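Local coordinates for protein type III Pentaketide Synthase (Neurospora crassa, PDB 3EUO) that probably acts as a homodimeric acyltransferase of the chalcone and stilbene synthase family, extending acyl starters into pentaketide products, at residues R182-S187 with W250-S255; Q280-Y285 with K357-G362. All blocks are in the same frame, centred on the assembly; numbering follows the deposited sequence.

Contact 1 of 2, residues R182-S187 with W250-S255; sequences RSELES and WKVVLS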
loop_
_atom_site.group_PDB
_atom_site.type_symbol
_atom_site.label_atom_id
_atom_site.label_comp_id
_atom_site.label_asym_id
_atom_site.label_seq_id
_atom_site.Cartn_x
_atom_site.Cartn_y
_atom_site.Cartn_z
ATOM N N ARG A 182 -24.343 4.694 -5.764
ATOM C CA ARG A 182 -25.464 4.647 -4.809
ATOM C C ARG A 182 -25.090 5.225 -3.444
ATOM O O ARG A 182 -25.916 5.886 -2.798
ATOM C CB ARG A 182 -26.023 3.219 -4.665
ATOM C CG ARG A 182 -26.837 2.725 -5.874
ATOM C CD ARG A 182 -28.228 3.378 -5.927
ATOM N NE ARG A 182 -28.989 3.139 -4.696
ATOM C CZ ARG A 182 -29.686 2.028 -4.439
ATOM N NH1 ARG A 182 -29.730 1.039 -5.326
ATOM N NH2 ARG A 182 -30.328 1.900 -3.282
ATOM N N SER A 183 -23.848 4.979 -3.022
ATOM C CA SER A 183 -23.318 5.529 -1.774
ATOM C C SER A 183 -23.270 7.052 -1.849
ATOM O O SER A 183 -23.670 7.751 -0.917
ATOM C CB SER A 183 -21.911 4.987 -1.512
ATOM O OG SER A 183 -21.242 5.780 -0.546
ATOM N N GLU A 184 -22.773 7.563 -2.968
ATOM C CA GLU A 184 -22.692 9.010 -3.158
ATOM C C GLU A 184 -24.083 9.639 -3.196
ATOM O O GLU A 184 -24.320 10.664 -2.544
ATOM C CB GLU A 184 -21.869 9.353 -4.405
ATOM C CG GLU A 184 -20.346 9.163 -4.193
ATOM C CD GLU A 184 -19.773 10.132 -3.150
ATOM O OE1 GLU A 184 -20.087 11.342 -3.230
ATOM O OE2 GLU A 184 -19.016 9.688 -2.256
ATOM N N LEU A 185 -24.997 9.011 -3.937
ATOM C CA LEU A 185 -26.364 9.510 -4.051
ATOM C C LEU A 185 -27.043 9.570 -2.685
ATOM O O LEU A 185 -27.778 10.512 -2.386
ATOM C CB LEU A 185 -27.184 8.646 -5.016
ATOM C CG LEU A 185 -26.895 8.783 -6.517
ATOM C CD1 LEU A 185 -27.661 7.727 -7.286
ATOM C CD2 LEU A 185 -27.271 10.182 -7.019
ATOM N N GLU A 186 -26.788 8.556 -1.867
ATOM C CA GLU A 186 -27.367 8.494 -0.528
ATOM C C GLU A 186 -26.877 9.651 0.334
ATOM O O GLU A 186 -27.660 10.278 1.049
ATOM C CB GLU A 186 -27.042 7.162 0.145
ATOM C CG GLU A 186 -27.553 7.115 1.574
ATOM C CD GLU A 186 -27.612 5.728 2.154
ATOM O OE1 GLU A 186 -27.036 5.535 3.245
ATOM O OE2 GLU A 186 -28.239 4.838 1.539
ATOM N N SER A 187 -25.579 9.929 0.282
ATOM C CA SER A 187 -25.022 11.058 1.028
ATOM C C SER A 187 -25.551 12.403 0.527
ATOM O O SER A 187 -25.857 13.284 1.328
ATOM C CB SER A 187 -23.495 11.039 0.992
ATOM O OG SER A 187 -22.996 9.960 1.755
ATOM N N TRP A 250 -16.056 3.858 0.102
ATOM C CA TRP A 250 -15.304 5.047 0.480
ATOM C C TRP A 250 -16.068 6.299 0.077
ATOM O O TRP A 250 -16.596 6.383 -1.041
ATOM C CB TRP A 250 -13.904 5.057 -0.157
ATOM C CG TRP A 250 -12.994 3.984 0.359
ATOM C CD1 TRP A 250 -12.001 4.126 1.293
ATOM C CD2 TRP A 250 -12.989 2.599 -0.025
ATOM N NE1 TRP A 250 -11.382 2.917 1.509
ATOM C CE2 TRP A 250 -11.970 1.964 0.716
ATOM C CE3 TRP A 250 -13.742 1.836 -0.933
ATOM C CZ2 TRP A 250 -11.685 0.594 0.588
ATOM C CZ3 TRP A 250 -13.470 0.470 -1.051
ATOM C CH2 TRP A 250 -12.444 -0.132 -0.295
ATOM N N LYS A 251 -16.130 7.263 0.998
ATOM C CA LYS A 251 -16.797 8.541 0.754
ATOM C C LYS A 251 -15.798 9.608 0.333
ATOM O O LYS A 251 -14.798 9.844 1.021
ATOM C CB LYS A 251 -17.537 9.015 2.008
ATOM C CG LYS A 251 -18.597 8.048 2.541
ATOM C CD LYS A 251 -19.901 8.130 1.754
ATOM C CE LYS A 251 -20.987 7.350 2.461
ATOM N NZ LYS A 251 -22.226 7.228 1.631
ATOM N N VAL A 252 -16.078 10.253 -0.795
ATOM C CA VAL A 252 -15.228 11.323 -1.317
ATOM C C VAL A 252 -15.210 12.529 -0.371
ATOM O O VAL A 252 -16.250 12.936 0.132
ATOM C CB VAL A 252 -15.714 11.782 -2.707
ATOM C CG1 VAL A 252 -14.945 13.008 -3.174
ATOM C CG2 VAL A 252 -15.568 10.654 -3.723
ATOM N N VAL A 253 -14.017 13.066 -0.114
ATOM C CA VAL A 253 -13.869 14.368 0.541
ATOM C C VAL A 253 -13.298 15.305 -0.522
ATOM O O VAL A 253 -12.297 14.988 -1.165
ATOM C CB VAL A 253 -12.933 14.310 1.788
ATOM C CG1 VAL A 253 -12.714 15.709 2.379
ATOM C CG2 VAL A 253 -13.513 13.378 2.853
ATOM N N LEU A 254 -13.960 16.442 -0.726
ATOM C CA LEU A 254 -13.561 17.386 -1.761
ATOM C C LEU A 254 -14.032 18.795 -1.403
ATOM O O LEU A 254 -15.235 19.066 -1.322
ATOM C CB LEU A 254 -14.099 16.941 -3.127
ATOM C CG LEU A 254 -13.827 17.759 -4.394
ATOM C CD1 LEU A 254 -12.331 18.016 -4.623
ATOM C CD2 LEU A 254 -14.427 17.044 -5.588
ATOM N N SER A 255 -13.073 19.682 -1.176
ATOM C CA SER A 255 -13.378 21.051 -0.778
ATOM C C SER A 255 -13.282 21.963 -1.990
ATOM O O SER A 255 -12.680 21.584 -3.005
ATOM C CB SER A 255 -12.408 21.529 0.301
ATOM O OG SER A 255 -11.231 22.046 -0.283
HETATM O O HOH W 1 -19.131 6.960 -1.792
HETATM O O HOH W 2 -24.027 6.876 3.907
#

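Contact 2 of 2, residues Q280-Y285 with K357-G362; sequences QLPSSY and KEYVVG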
loop_
_atom_site.group_PDB
_atom_site.type_symbol
_atom_site.label_atom_id
_atom_site.label_comp_id
_atom_site.label_asym_id
_atom_site.label_seq_id
_atom_site.Cartn_x
_atom_site.Cartn_y
_atom_site.Cartn_z
ATOM N N GLN A 280 20.729 18.517 -18.405
ATOM C CA GLN A 280 20.487 17.390 -19.307
ATOM C C GLN A 280 19.625 17.787 -20.507
ATOM O O GLN A 280 19.576 17.066 -21.507
ATOM C CB GLN A 280 19.810 16.233 -18.558
ATOM C CG GLN A 280 20.611 15.679 -17.395
ATOM C CD GLN A 280 19.797 14.756 -16.506
ATOM O OE1 GLN A 280 19.079 13.872 -16.991
ATOM N NE2 GLN A 280 19.907 14.954 -15.194
ATOM N N LEU A 281 18.945 18.928 -20.402
ATOM C CA LEU A 281 17.998 19.360 -21.430
ATOM C C LEU A 281 18.599 20.362 -22.417
ATOM O O LEU A 281 19.358 21.247 -22.013
ATOM C CB LEU A 281 16.734 19.952 -20.791
ATOM C CG LEU A 281 15.952 19.128 -19.760
ATOM C CD1 LEU A 281 14.614 19.773 -19.499
ATOM C CD2 LEU A 281 15.758 17.673 -20.193
ATOM N N PRO A 282 18.260 20.223 -23.714
ATOM C CA PRO A 282 18.656 21.171 -24.764
ATOM C C PRO A 282 18.060 22.562 -24.548
ATOM O O PRO A 282 17.154 22.726 -23.726
ATOM C CB PRO A 282 18.059 20.556 -26.037
ATOM C CG PRO A 282 17.833 19.142 -25.720
ATOM C CD PRO A 282 17.472 19.110 -24.271
ATOM N N SER A 283 18.560 23.547 -25.298
ATOM C CA SER A 283 18.092 24.930 -25.191
ATOM C C SER A 283 16.621 25.103 -25.553
ATOM O O SER A 283 15.956 26.006 -25.050
ATOM C CB SER A 283 18.955 25.875 -26.038
ATOM O OG SER A 283 19.050 25.441 -27.381
ATOM N N SER A 284 16.123 24.234 -26.428
ATOM C CA SER A 284 14.730 24.304 -26.880
ATOM C C SER A 284 13.722 23.762 -25.857
ATOM O O SER A 284 12.510 23.790 -26.095
ATOM C CB SER A 284 14.576 23.607 -28.235
ATOM O OG SER A 284 15.177 22.326 -28.221
ATOM N N TYR A 285 14.223 23.275 -24.725
ATOM C CA TYR A 285 13.370 22.803 -23.633
ATOM C C TYR A 285 13.750 23.505 -22.333
ATOM O O TYR A 285 14.450 22.950 -21.485
ATOM C CB TYR A 285 13.426 21.271 -23.519
ATOM C CG TYR A 285 12.854 20.600 -24.745
ATOM C CD1 TYR A 285 11.486 20.322 -24.837
ATOM C CD2 TYR A 285 13.668 20.283 -25.835
ATOM C CE1 TYR A 285 10.955 19.728 -25.970
ATOM C CE2 TYR A 285 13.142 19.690 -26.973
ATOM C CZ TYR A 285 11.790 19.420 -27.037
ATOM O OH TYR A 285 11.272 18.832 -28.161
ATOM N N LYS A 357 6.712 17.164 -28.955
ATOM C CA LYS A 357 7.834 17.439 -28.064
ATOM C C LYS A 357 8.592 16.183 -27.649
ATOM O O LYS A 357 8.008 15.113 -27.469
ATOM C CB LYS A 357 7.368 18.226 -26.836
ATOM C CG LYS A 357 6.633 19.528 -27.168
ATOM C CD LYS A 357 7.396 20.400 -28.180
ATOM C CE LYS A 357 6.772 21.787 -28.312
ATOM N NZ LYS A 357 5.365 21.748 -28.783
ATOM N N GLU A 358 9.902 16.344 -27.496
ATOM C CA GLU A 358 10.804 15.268 -27.104
ATOM C C GLU A 358 10.778 15.050 -25.593
ATOM O O GLU A 358 11.237 14.016 -25.098
ATOM C CB GLU A 358 12.220 15.621 -27.552
ATOM C CG GLU A 358 13.136 14.440 -27.746
ATOM C CD GLU A 358 14.184 14.678 -28.826
ATOM O OE1 GLU A 358 14.083 15.678 -29.576
ATOM O OE2 GLU A 358 15.107 13.847 -28.925
ATOM N N TYR A 359 10.256 16.036 -24.868
ATOM C CA TYR A 359 10.234 15.991 -23.411
ATOM C C TYR A 359 8.836 16.260 -22.891
ATOM O O TYR A 359 8.151 17.178 -23.351
ATOM C CB TYR A 359 11.248 16.971 -22.812
ATOM C CG TYR A 359 12.679 16.624 -23.151
ATOM C CD1 TYR A 359 13.442 15.809 -22.308
ATOM C CD2 TYR A 359 13.271 17.100 -24.323
ATOM C CE1 TYR A 359 14.754 15.474 -22.630
ATOM C CE2 TYR A 359 14.577 16.764 -24.651
ATOM C CZ TYR A 359 15.313 15.966 -23.797
ATOM O OH TYR A 359 16.606 15.640 -24.122
ATOM N N VAL A 360 8.427 15.449 -21.920
ATOM C CA VAL A 360 7.054 15.426 -21.439
ATOM C C VAL A 360 7.053 15.576 -19.926
ATOM O O VAL A 360 7.766 14.860 -19.217
ATOM C CB VAL A 360 6.341 14.098 -21.836
ATOM C CG1 VAL A 360 4.870 14.123 -21.455
ATOM C CG2 VAL A 360 6.496 13.827 -23.330
ATOM N N VAL A 361 6.265 16.524 -19.435
ATOM C CA VAL A 361 6.108 16.692 -18.004
ATOM C C VAL A 361 4.848 15.944 -17.581
ATOM O O VAL A 361 3.773 16.192 -18.133
ATOM C CB VAL A 361 6.018 18.188 -17.618
ATOM C CG1 VAL A 361 5.786 18.346 -16.130
ATOM C CG2 VAL A 361 7.291 18.922 -18.034
ATOM N N GLY A 362 4.986 15.029 -16.621
ATOM C CA GLY A 362 3.840 14.323 -16.060
ATOM C C GLY A 362 3.467 14.989 -14.749
ATOM O O GLY A 362 4.347 15.390 -13.996
HETATM O O HOH W 3 17.993 14.439 -22.032
HETATM O O HOH W 4 12.714 18.417 -30.175
#

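Contact 1 of 2, residues R182-S187 with W250-S255
Lys251 is bent at chi2 (-79°) and then runs out extended, a shape that carries NZ away from the strand and onto helix 181-191, where Ser183 and Ser187 both meet it. The two serines differ in rotamer: OG lies anti to the backbone N in Ser183 and anti to the carbonyl carbon in Ser187. One helical turn separates them, and their hydroxyls converge on the amine. Within the thiolase fold of a type III polyketide synthase, this joins a helix of the N-terminal family region to the beta hairpin 241-246/249-254 of the C-terminal one. The axes of the two short segments come within 9.0 Å at their closest and cross at -59°, and the gap is bridged mainly by the lysine chain, the glutamate and water. NZ donates to Ser183 OG and to Ser187 OG, each at 2.8 Å, with a weak third bond to Ser183 O. A water that accepts from NZ at 2.9 Å leads on, weakly, to Glu186 OE1, consistent with a well-satisfied ammonium. With alanine in place of Lys251, a gap is likely to open between helix and hairpin, both serine hydroxyls being left without their cationic donor.

Glu184 makes a second link. Its OE1 is held in a salt bridge by Arg195, outside the two segments, while OE2 faces the strand and takes a weak but nearly straight bond from Val252 N (3.3 Å, 170° at the hydrogen). Another water gathers the polar atoms of both elements: it donates to Glu184 OE2 and to Trp250 O. Trp250 points its CB away from the helix, and its NE1 bonds to Ser114 of the second subunit. Ser183 OG thus works in both directions, accepting from Lys251 NZ and donating its own proton to this second water oxygen at 2.7 Å.

Contact 2 of 2, residues Q280-Y285 with K357-G362
Tyr359 points its CB toward the 280-285 loop and meets Tyr285 first. With CG anti to the carbonyl carbon (chi1 -64°), the ring is directed from the strand toward the loop. CB lies 3.9 Å from Tyr285 CD1. One flank of the ring follows: CD2 sits 3.4 Å above the plane of the Tyr285 ring, over its centre, and the ring centroids are 4.8 Å apart with planes at 61°. This is an edge-to-face stack, Tyr359 supplying the edge and Tyr285 the face. On the other flank CD1 and CE1 pack on a leucine methyl, the tighter contact being Leu281 CD2 to Tyr359 CE1 at 3.4 Å. Farther out, CE2 meets Pro282 CD at 3.7 Å, and CZ touches both this proline carbon and the leucine methyl, which lie on the same side of it. At the tip, OH touches Pro282 CD and lies 2.8 Å from the oxygen of a water that donates to Gln280 O.

Tyr285 is fixed at its own far end as well. Its OH accepts a nearly straight bond from Glu358 N (2.9 Å, 170°), and Lys357 CB lies at the ring edge. A second water links that hydroxyl to Glu358 OE1. The loop presents these groups through a type I beta turn from Pro282 to Tyr285, closed by Tyr285 N bonding to Pro282 O.

In the thiolase-like fold, the loop follows helix 258-277 and leads to strand 292-295, outermost in the nine-stranded sheet within this chain and parallel to strand 359-366; on its other side, 359-366 pairs antiparallel with 370-378. Leu281 is wedged among Leu274 of the helix, Met375 of strand 370-378 and Phe291, and Tyr359 also packs on Phe291 and Lys377.

How the contacts relate
The two contacts lie on opposite sides of the chain's centre, 40 Å apart between their centres and about 19 Å between nearest atoms, and share no helix or strand. Contact 1 is mostly buried and joins the two family regions, linking a helix to a two-stranded hairpin that reaches the second subunit. Contact 2 is a surface contact wholly within the C-terminal family region, holding a loop against a strand of the main sheet, and no other chain touches it. Their chemistry follows: charge and serine hydroxyls, with waters, span the wide spacing in contact 1, whereas aromatic and aliphatic packing dominates contact 2, with water at its polar ends.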